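Local coordinates for biotin protein ligase-like protein of unknown function (Silicibacter sp., PDB 3BFM), which is of unknown function but belongs to the biotin/lipoate protein ligase family and binds calcium, at residues 110-115 against 120-125; 208-213 against 223-228; 75-80 against 168-173. All blocks are in the same frame, centred on the assembly; numbering follows the deposited sequence. Where two conformers were deposited one is given.

Overall arrangement
Contact 1 closes the loop end of a hairpin in the large mixed sheet of the ligase-like domain, contact 3 ties two helices of that domain, and contact 2 belongs to the small C-terminal three-stranded sheet. None touches another: their centres lie about 19 to 22 Å apart. All three are partly buried, contact 3 nearest the centre of the chain (about 11 Å) and contact 2 farthest (about 17 Å). Their chemistry differs with the elements they join. Backbone bonding and an indole face carry 110-115 against 120-125; a water and leucine packing join 208-213 to 223-228; one indole-to-amide bond links 75-80 with 168-173. Helix 67-82 supplies one side of contact 3 and packs on contacts 1 and 2.

Contact 1: 110-115 against 120-125; sequences AASTDD and PDWLVV
Ala-110 and Val-124 exchange two backbone hydrogen bonds, Ala-110 N to Val-124 O at 3.0 Å and Val-124 N to Ala-110 O at 2.9 Å. Two residues on, the carbonyl of Trp-122 takes the N-H of Ser-112. Ser-112 adds a further tie: its OG accepts from the backbone N of Asp-121 at 2.7 Å, and with chi1 at 70° the hydroxyl sits between the serine's own N and carbonyl carbon, turned toward the loop leading into the returning strand. These bonds close an antiparallel beta hairpin, strands 102-111 and 123-130, where it opens into its connecting loop; Ala-111 and Leu-123 form the non-hydrogen-bonded pair between them. The indole of Trp-122 folds across the neighbouring strand. Ser-112 CB stands 3.5 Å from the centroid of the five-membered ring of Trp-122, 18° off the normal, a CH-pi contact over the face, while Ala-110 CB meets Trp-122 CZ3 at 4.1 Å. Trp-122 NE1 donates to Glu-32 of helix 23-32. On the side of the sheet that carries Ala-111 and Leu-123, Ala-111 CB touches Leu-123 CG and Pro-120 CB, and Thr-113 CG2 lies 3.7 Å from Pro-120 CB. Leu-61 packs on Ala-111, Thr-113 and Pro-120.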
loop_
_atom_site.group_PDB
_atom_site.type_symbol
_atom_site.label_atom_id
_atom_site.label_comp_id
_atom_site.label_asym_id
_atom_site.label_seq_id
_atom_site.Cartn_x
_atom_site.Cartn_y
_atom_site.Cartn_z
ATOM N N ALA A 110 -10.836 -3.652 15.730
ATOM C CA ALA A 110 -11.051 -2.445 16.528
ATOM C C ALA A 110 -11.106 -1.283 15.585
ATOM O O ALA A 110 -10.609 -1.329 14.444
ATOM C CB ALA A 110 -9.925 -2.203 17.574
ATOM N N ALA A 111 -11.739 -0.227 16.047
ATOM C CA ALA A 111 -11.734 0.998 15.276
ATOM C C ALA A 111 -11.806 2.260 16.159
ATOM O O ALA A 111 -12.032 2.173 17.362
ATOM C CB ALA A 111 -12.879 0.958 14.243
ATOM N N SER A 112 -11.660 3.414 15.512
ATOM C CA SER A 112 -11.457 4.703 16.183
ATOM C C SER A 112 -12.751 5.210 16.735
ATOM O O SER A 112 -12.748 6.104 17.571
ATOM C CB SER A 112 -10.878 5.737 15.214
ATOM O OG SER A 112 -11.827 6.136 14.217
ATOM N N THR A 113 -13.853 4.608 16.293
ATOM C CA THR A 113 -15.207 5.017 16.652
ATOM C C THR A 113 -16.057 3.770 16.846
ATOM O O THR A 113 -15.712 2.676 16.361
ATOM C CB THR A 113 -15.840 5.860 15.500
ATOM O OG1 THR A 113 -17.166 6.283 15.858
ATOM C CG2 THR A 113 -15.949 5.017 14.257
ATOM N N ASP A 114 -17.166 3.914 17.571
ATOM C CA ASP A 114 -18.203 2.881 17.612
ATOM C C ASP A 114 -19.551 3.352 17.050
ATOM O O ASP A 114 -20.539 2.636 17.127
ATOM C CB ASP A 114 -18.374 2.340 19.035
ATOM C CG ASP A 114 -18.865 3.382 20.011
ATOM O OD1 ASP A 114 -18.757 4.600 19.748
ATOM O OD2 ASP A 114 -19.360 2.974 21.075
ATOM N N ASP A 115 -19.596 4.545 16.475
ATOM C CA ASP A 115 -20.798 5.010 15.790
ATOM C C ASP A 115 -20.848 4.425 14.376
ATOM O O ASP A 115 -20.015 4.767 13.542
ATOM C CB ASP A 115 -20.775 6.530 15.698
ATOM C CG ASP A 115 -22.008 7.103 14.995
ATOM O OD1 ASP A 115 -22.910 6.343 14.603
ATOM O OD2 ASP A 115 -22.070 8.338 14.844
ATOM N N PRO A 120 -14.438 5.936 10.306
ATOM C CA PRO A 120 -13.405 5.910 11.330
ATOM C C PRO A 120 -12.074 6.501 10.852
ATOM O O PRO A 120 -11.763 6.469 9.661
ATOM C CB PRO A 120 -13.289 4.398 11.692
ATOM C CG PRO A 120 -13.979 3.640 10.639
ATOM C CD PRO A 120 -14.670 4.608 9.684
ATOM N N ASP A 121 -11.275 7.031 11.767
ATOM C CA ASP A 121 -9.940 7.520 11.406
ATOM C C ASP A 121 -9.035 6.337 11.159
ATOM O O ASP A 121 -8.020 6.459 10.500
ATOM C CB ASP A 121 -9.341 8.342 12.530
ATOM C CG ASP A 121 -10.092 9.655 12.798
ATOM O OD1 ASP A 121 -10.819 10.153 11.914
ATOM O OD2 ASP A 121 -9.931 10.185 13.920
ATOM N N TRP A 122 -9.379 5.201 11.766
ATOM C CA TRP A 122 -8.569 3.987 11.632
ATOM C C TRP A 122 -9.350 2.764 12.003
ATOM O O TRP A 122 -10.309 2.824 12.760
ATOM C CB TRP A 122 -7.288 4.056 12.458
ATOM C CG TRP A 122 -7.495 4.255 13.911
ATOM C CD1 TRP A 122 -7.419 5.454 14.592
ATOM C CD2 TRP A 122 -7.762 3.252 14.912
ATOM N NE1 TRP A 122 -7.646 5.255 15.909
ATOM C CE2 TRP A 122 -7.859 3.922 16.146
ATOM C CE3 TRP A 122 -7.965 1.868 14.881
ATOM C CZ2 TRP A 122 -8.128 3.260 17.323
ATOM C CZ3 TRP A 122 -8.216 1.206 16.065
ATOM C CH2 TRP A 122 -8.307 1.909 17.269
ATOM N N LEU A 123 -8.860 1.628 11.501
ATOM C CA LEU A 123 -9.355 0.332 11.849
ATOM C C LEU A 123 -8.160 -0.623 11.916
ATOM O O LEU A 123 -7.237 -0.498 11.133
ATOM C CB LEU A 123 -10.338 -0.100 10.776
ATOM C CG LEU A 123 -11.241 -1.279 11.073
ATOM C CD1 LEU A 123 -12.672 -1.040 10.541
ATOM C CD2 LEU A 123 -10.637 -2.575 10.509
ATOM N N VAL A 124 -8.176 -1.541 12.863
ATOM C CA VAL A 124 -7.104 -2.546 12.986
ATOM C C VAL A 124 -7.720 -3.920 13.005
ATOM O O VAL A 124 -8.715 -4.139 13.698
ATOM C CB VAL A 124 -6.289 -2.356 14.299
ATOM C CG1 VAL A 124 -5.366 -3.542 14.579
ATOM C CG2 VAL A 124 -5.510 -1.028 14.252
ATOM N N VAL A 125 -7.147 -4.828 12.217
ATOM C CA VAL A 125 -7.505 -6.250 12.272
ATOM C C VAL A 125 -6.345 -7.052 12.800
ATOM O O VAL A 125 -5.236 -6.954 12.289
ATOM C CB VAL A 125 -7.930 -6.778 10.884
ATOM C CG1 VAL A 125 -8.153 -8.284 10.938
ATOM C CG2 VAL A 125 -9.149 -6.048 10.455
#

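Contact 2: 208-213 against 223-228; sequences GVDEDF and THLIPL
Asp-210 meets Leu-225 where the chain leaves strand 205-209. The carboxylate oxygen OD2 comes 3.6 Å from Leu-225 CD1, with CD2 of the same leucine a little farther off, so both methyls of the branch lie near one oxygen. The two side chains cross at about a right angle. With chi1 at 82°, Asp-210 CG stands between its own N and carbonyl carbon, and the carboxylate bends over the turn that follows; there OD1 accepts from the backbone N of Gly-214, leaving OD2 to face the leucine.

That turn, type I from Asp-210 to Phe-213, is closed by Phe-213 N bonding to Asp-210 O at 2.9 Å. It belongs to the hairpin between strands 205-209 and 215-218, the first two of a three-stranded antiparallel sheet in which 223-226 lies on the far side of 215-218. The two segments therefore belong to the sheet's outer strands, and they meet without pairing as strands: the turn after 205-209 touches Leu-225 of strand 223-226 and Leu-228 just beyond it.

Asp-212 makes its link through water: the water donates to Asp-212 O and accepts from Leu-228 N, both at 2.9 Å, so it bridges the turn to the chain beyond strand 223-226. The carboxylate of Asp-212 turns elsewhere, OD1 forming a salt bridge with Lys-63.

Phe-213 supplies the carbon-to-carbon packing. Its CB rests 3.9 Å from Leu-228 CD2, and Leu-228 CB approaches Phe-213 O at 3.8 Å. The phenyl ring leads away from Leu-228 and stacks with the ring of His-183, while Phe-213 O accepts from Trp-93 NE1. Pro-69 of helix 67-82 packs on both Phe-213 and Leu-228.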
loop_
_atom_site.group_PDB
_atom_site.type_symbol
_atom_site.label_atom_id
_atom_site.label_comp_id
_atom_site.label_asym_id
_atom_site.label_seq_id
_atom_site.Cartn_x
_atom_site.Cartn_y
_atom_site.Cartn_z
ATOM N N GLY A 208 -28.025 -16.256 7.486
ATOM C CA GLY A 208 -26.977 -15.757 6.603
ATOM C C GLY A 208 -26.591 -14.379 7.080
ATOM O O GLY A 208 -26.785 -14.060 8.272
ATOM N N VAL A 209 -26.106 -13.546 6.163
ATOM C CA VAL A 209 -25.734 -12.190 6.519
ATOM C C VAL A 209 -26.336 -11.164 5.562
ATOM O O VAL A 209 -26.633 -11.492 4.423
ATOM C CB VAL A 209 -24.197 -12.012 6.555
ATOM C CG1 VAL A 209 -23.574 -12.994 7.578
ATOM C CG2 VAL A 209 -23.597 -12.233 5.182
ATOM N N ASP A 210 -26.513 -9.943 6.054
ATOM C CA ASP A 210 -26.930 -8.831 5.205
ATOM C C ASP A 210 -25.731 -8.236 4.500
ATOM O O ASP A 210 -24.597 -8.738 4.668
ATOM C CB ASP A 210 -27.780 -7.813 5.995
ATOM C CG ASP A 210 -26.959 -6.831 6.812
ATOM O OD1 ASP A 210 -25.717 -6.956 6.891
ATOM O OD2 ASP A 210 -27.586 -5.892 7.362
ATOM N N GLU A 211 -25.955 -7.191 3.696
ATOM C CA GLU A 211 -24.900 -6.629 2.861
ATOM C C GLU A 211 -23.729 -6.061 3.670
ATOM O O GLU A 211 -22.585 -6.044 3.188
ATOM C CB GLU A 211 -25.458 -5.534 1.942
ATOM C CG GLU A 211 -25.729 -4.214 2.647
ATOM N N ASP A 212 -24.015 -5.591 4.880
ATOM C CA ASP A 212 -22.974 -5.135 5.820
ATOM C C ASP A 212 -22.400 -6.238 6.733
ATOM O O ASP A 212 -21.739 -5.935 7.738
ATOM C CB ASP A 212 -23.498 -3.995 6.682
ATOM C CG ASP A 212 -23.790 -2.737 5.885
ATOM O OD1 ASP A 212 -23.345 -2.627 4.716
ATOM O OD2 ASP A 212 -24.471 -1.855 6.447
ATOM N N PHE A 213 -22.688 -7.495 6.391
ATOM C CA PHE A 213 -22.218 -8.683 7.117
ATOM C C PHE A 213 -22.819 -8.803 8.500
ATOM O O PHE A 213 -22.270 -9.494 9.338
ATOM C CB PHE A 213 -20.678 -8.789 7.174
ATOM C CG PHE A 213 -20.036 -9.127 5.862
ATOM C CD1 PHE A 213 -19.799 -10.442 5.493
ATOM C CD2 PHE A 213 -19.623 -8.114 5.015
ATOM C CE1 PHE A 213 -19.163 -10.720 4.263
ATOM C CE2 PHE A 213 -19.016 -8.381 3.809
ATOM C CZ PHE A 213 -18.785 -9.679 3.425
ATOM N N THR A 223 -36.787 -12.662 13.025
ATOM C CA THR A 223 -35.389 -12.666 12.583
ATOM C C THR A 223 -34.691 -11.492 13.234
ATOM O O THR A 223 -35.111 -10.341 13.099
ATOM C CB THR A 223 -35.254 -12.550 11.079
ATOM O OG1 THR A 223 -35.976 -13.600 10.422
ATOM C CG2 THR A 223 -33.778 -12.640 10.654
ATOM N N HIS A 224 -33.609 -11.786 13.950
ATOM C CA HIS A 224 -32.788 -10.756 14.581
ATOM C C HIS A 224 -31.733 -10.355 13.595
ATOM O O HIS A 224 -31.234 -11.202 12.845
ATOM C CB HIS A 224 -32.115 -11.302 15.834
ATOM C CG HIS A 224 -33.067 -11.843 16.837
ATOM N ND1 HIS A 224 -33.839 -11.025 17.630
ATOM C CD2 HIS A 224 -33.389 -13.113 17.177
ATOM C CE1 HIS A 224 -34.591 -11.767 18.422
ATOM N NE2 HIS A 224 -34.347 -13.038 18.157
ATOM N N LEU A 225 -31.418 -9.060 13.569
ATOM C CA LEU A 225 -30.225 -8.571 12.870
ATOM C C LEU A 225 -29.182 -8.160 13.906
ATOM O O LEU A 225 -29.411 -7.275 14.712
ATOM C CB LEU A 225 -30.552 -7.400 11.937
ATOM C CG LEU A 225 -29.363 -6.770 11.201
ATOM C CD1 LEU A 225 -28.890 -7.696 10.157
ATOM C CD2 LEU A 225 -29.764 -5.451 10.548
ATOM N N ILE A 226 -28.038 -8.828 13.875
ATOM C CA ILE A 226 -26.939 -8.520 14.787
ATOM C C ILE A 226 -25.867 -7.856 13.938
ATOM O O ILE A 226 -25.212 -8.528 13.131
ATOM C CB ILE A 226 -26.397 -9.776 15.463
ATOM C CG1 ILE A 226 -27.545 -10.657 15.979
ATOM C CG2 ILE A 226 -25.413 -9.401 16.581
ATOM C CD1 ILE A 226 -28.285 -10.086 17.152
ATOM N N PRO A 227 -25.709 -6.522 14.077
ATOM C CA PRO A 227 -24.717 -5.878 13.238
ATOM C C PRO A 227 -23.287 -6.339 13.623
ATOM O O PRO A 227 -23.008 -6.622 14.787
ATOM C CB PRO A 227 -24.903 -4.371 13.538
ATOM C CG PRO A 227 -26.114 -4.244 14.348
ATOM C CD PRO A 227 -26.378 -5.561 14.970
ATOM N N LEU A 228 -22.391 -6.374 12.644
ATOM C CA LEU A 228 -21.034 -6.840 12.874
ATOM C C LEU A 228 -20.251 -5.887 13.802
ATOM O O LEU A 228 -19.308 -6.317 14.483
ATOM C CB LEU A 228 -20.321 -7.050 11.547
ATOM C CG LEU A 228 -18.960 -7.753 11.622
ATOM C CD1 LEU A 228 -18.992 -9.068 12.381
ATOM C CD2 LEU A 228 -18.431 -7.929 10.194
HETATM O O HOH W 1 -23.268 -5.281 10.151
#

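Contact 3: 75-80 against 168-173; sequences FQNALG and LHWINR
Asn-77 and Trp-170 make a single side-chain bridge between helices 67-82 and 156-175, two helices of the ligase-like domain. At this point the backbones stand well apart, with Asn-77 CA and Trp-170 CA 10.2 Å from each other, and the side chains span the interval. Trp-170 NE1 donates to Asn-77 OD1 at 2.8 Å, with a nearly straight N-H...O angle of 168°. The oxygen meets the indole at its edge, close to the ring plane. Seen from the amide, however, the N-H comes in tilted from the carbonyl plane, and the two flat groups are turned 61° against each other.

The other end of the same amide is held too: Asn-77 ND2 donates to Gln-76 OE1 at 2.8 Å, and that oxygen lies in the amide plane. Gripped at both ends, the amide has little freedom to flip. Trp-170 CG lies opposite its own carbonyl carbon (chi1 -74°), which sends the indole over toward helix 67-82, where Val-70 and Val-73 also pack on it; Ile-182 and Glu-185 of helix 179-189 touch it as well. With an alanine in place of Asn-77, the indole N-H of Trp-170 is likely to lose its acceptor and Gln-76 OE1 its amide donor. The bond thus satisfies the one polar atom of a buried indole and, with the packing round the ring, is likely to limit how the indole can turn.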
loop_
_atom_site.group_PDB
_atom_site.type_symbol
_atom_site.label_atom_id
_atom_site.label_comp_id
_atom_site.label_asym_id
_atom_site.label_seq_id
_atom_site.Cartn_x
_atom_site.Cartn_y
_atom_site.Cartn_z
ATOM N N PHE A 75 -6.839 -14.928 5.207
ATOM C CA PHE A 75 -6.237 -16.008 5.987
ATOM C C PHE A 75 -6.495 -17.402 5.434
ATOM O O PHE A 75 -5.583 -18.232 5.361
ATOM C CB PHE A 75 -6.701 -15.963 7.433
ATOM C CG PHE A 75 -6.098 -17.038 8.268
ATOM C CD1 PHE A 75 -4.786 -16.905 8.727
ATOM C CD2 PHE A 75 -6.776 -18.219 8.545
ATOM C CE1 PHE A 75 -4.203 -17.888 9.481
ATOM C CE2 PHE A 75 -6.166 -19.216 9.295
ATOM C CZ PHE A 75 -4.871 -19.043 9.749
ATOM N N GLN A 76 -7.756 -17.697 5.110
ATOM C CA GLN A 76 -8.065 -18.987 4.498
ATOM C C GLN A 76 -7.239 -19.206 3.215
ATOM O O GLN A 76 -6.699 -20.297 3.009
ATOM C CB GLN A 76 -9.558 -19.120 4.226
ATOM C CG GLN A 76 -9.971 -20.515 3.695
ATOM C CD GLN A 76 -9.704 -20.727 2.206
ATOM O OE1 GLN A 76 -9.614 -19.794 1.415
ATOM N NE2 GLN A 76 -9.579 -21.989 1.823
ATOM N N ASN A 77 -7.116 -18.172 2.372
ATOM C CA ASN A 77 -6.356 -18.287 1.126
ATOM C C ASN A 77 -4.871 -18.481 1.406
ATOM O O ASN A 77 -4.194 -19.256 0.728
ATOM C CB ASN A 77 -6.460 -17.012 0.280
ATOM C CG ASN A 77 -7.840 -16.750 -0.328
ATOM O OD1 ASN A 77 -7.969 -15.799 -1.089
ATOM N ND2 ASN A 77 -8.848 -17.519 0.014
ATOM N N ALA A 78 -4.368 -17.750 2.395
ATOM C CA ALA A 78 -2.978 -17.785 2.810
ATOM C C ALA A 78 -2.634 -19.167 3.342
ATOM O O ALA A 78 -1.683 -19.776 2.892
ATOM C CB ALA A 78 -2.691 -16.684 3.864
ATOM N N LEU A 79 -3.429 -19.695 4.269
ATOM C CA LEU A 79 -3.141 -21.047 4.775
ATOM C C LEU A 79 -3.263 -22.136 3.657
ATOM O O LEU A 79 -2.396 -23.022 3.535
ATOM C CB LEU A 79 -4.054 -21.367 5.955
ATOM C CG LEU A 79 -3.744 -22.615 6.785
ATOM C CD1 LEU A 79 -2.255 -22.676 7.160
ATOM C CD2 LEU A 79 -4.626 -22.599 8.038
ATOM N N GLY A 80 -4.315 -22.060 2.843
ATOM C CA GLY A 80 -4.483 -22.981 1.708
ATOM C C GLY A 80 -3.331 -23.027 0.708
ATOM O O GLY A 80 -3.022 -24.075 0.129
ATOM N N LEU A 168 -4.237 -7.939 1.268
ATOM C CA LEU A 168 -4.139 -6.802 0.379
ATOM C C LEU A 168 -4.878 -7.071 -0.931
ATOM O O LEU A 168 -5.559 -6.200 -1.412
ATOM C CB LEU A 168 -2.681 -6.480 0.082
ATOM C CG LEU A 168 -2.364 -5.330 -0.868
ATOM C CD1 LEU A 168 -2.793 -4.010 -0.275
ATOM C CD2 LEU A 168 -0.824 -5.368 -1.163
ATOM N N HIS A 169 -4.766 -8.272 -1.483
ATOM C CA HIS A 169 -5.505 -8.576 -2.718
ATOM C C HIS A 169 -7.021 -8.293 -2.563
ATOM O O HIS A 169 -7.621 -7.563 -3.369
ATOM C CB HIS A 169 -5.227 -10.029 -3.132
ATOM C CG HIS A 169 -6.103 -10.519 -4.230
ATOM N ND1 HIS A 169 -5.839 -10.264 -5.560
ATOM C CD2 HIS A 169 -7.254 -11.233 -4.203
ATOM C CE1 HIS A 169 -6.794 -10.799 -6.301
ATOM N NE2 HIS A 169 -7.655 -11.404 -5.504
ATOM N N TRP A 170 -7.608 -8.813 -1.484
ATOM C CA TRP A 170 -9.065 -8.700 -1.253
ATOM C C TRP A 170 -9.465 -7.264 -0.829
ATOM O O TRP A 170 -10.555 -6.766 -1.148
ATOM C CB TRP A 170 -9.532 -9.777 -0.266
ATOM C CG TRP A 170 -9.562 -11.111 -0.880
ATOM C CD1 TRP A 170 -8.732 -12.154 -0.632
ATOM C CD2 TRP A 170 -10.459 -11.545 -1.904
ATOM N NE1 TRP A 170 -9.068 -13.219 -1.416
ATOM C CE2 TRP A 170 -10.127 -12.875 -2.208
ATOM C CE3 TRP A 170 -11.523 -10.944 -2.576
ATOM C CZ2 TRP A 170 -10.817 -13.615 -3.186
ATOM C CZ3 TRP A 170 -12.208 -11.674 -3.535
ATOM C CH2 TRP A 170 -11.845 -12.994 -3.833
ATOM N N ILE A 171 -8.580 -6.567 -0.112
ATOM C CA ILE A 171 -8.891 -5.211 0.300
ATOM C C ILE A 171 -8.920 -4.381 -0.955
ATOM O O ILE A 171 -9.807 -3.571 -1.123
ATOM C CB ILE A 171 -7.823 -4.612 1.267
ATOM C CG1 ILE A 171 -7.928 -5.280 2.642
ATOM C CG2 ILE A 171 -8.009 -3.091 1.378
ATOM C CD1 ILE A 171 -6.655 -5.078 3.567
ATOM N N ASN A 172 -7.977 -4.621 -1.871
ATOM C CA ASN A 172 -7.997 -3.852 -3.142
ATOM C C ASN A 172 -9.274 -4.146 -3.955
ATOM O O ASN A 172 -9.894 -3.241 -4.491
ATOM C CB ASN A 172 -6.730 -4.071 -3.986
ATOM C CG ASN A 172 -5.502 -3.383 -3.392
ATOM O OD1 ASN A 172 -5.623 -2.337 -2.778
ATOM N ND2 ASN A 172 -4.320 -3.959 -3.598
ATOM N N ARG A 173 -9.725 -5.387 -3.971
ATOM C CA ARG A 173 -10.944 -5.720 -4.695
ATOM C C ARG A 173 -12.178 -5.124 -4.040
ATOM O O ARG A 173 -13.110 -4.687 -4.718
ATOM C CB ARG A 173 -11.079 -7.219 -4.849
ATOM C CG ARG A 173 -9.971 -7.746 -5.748
ATOM C CD ARG A 173 -10.102 -9.161 -5.976
ATOM N NE ARG A 173 -11.167 -9.429 -6.935
ATOM C CZ ARG A 173 -11.650 -10.640 -7.174
ATOM N NH1 ARG A 173 -11.145 -11.693 -6.533
ATOM N NH2 ARG A 173 -12.623 -10.786 -8.069
#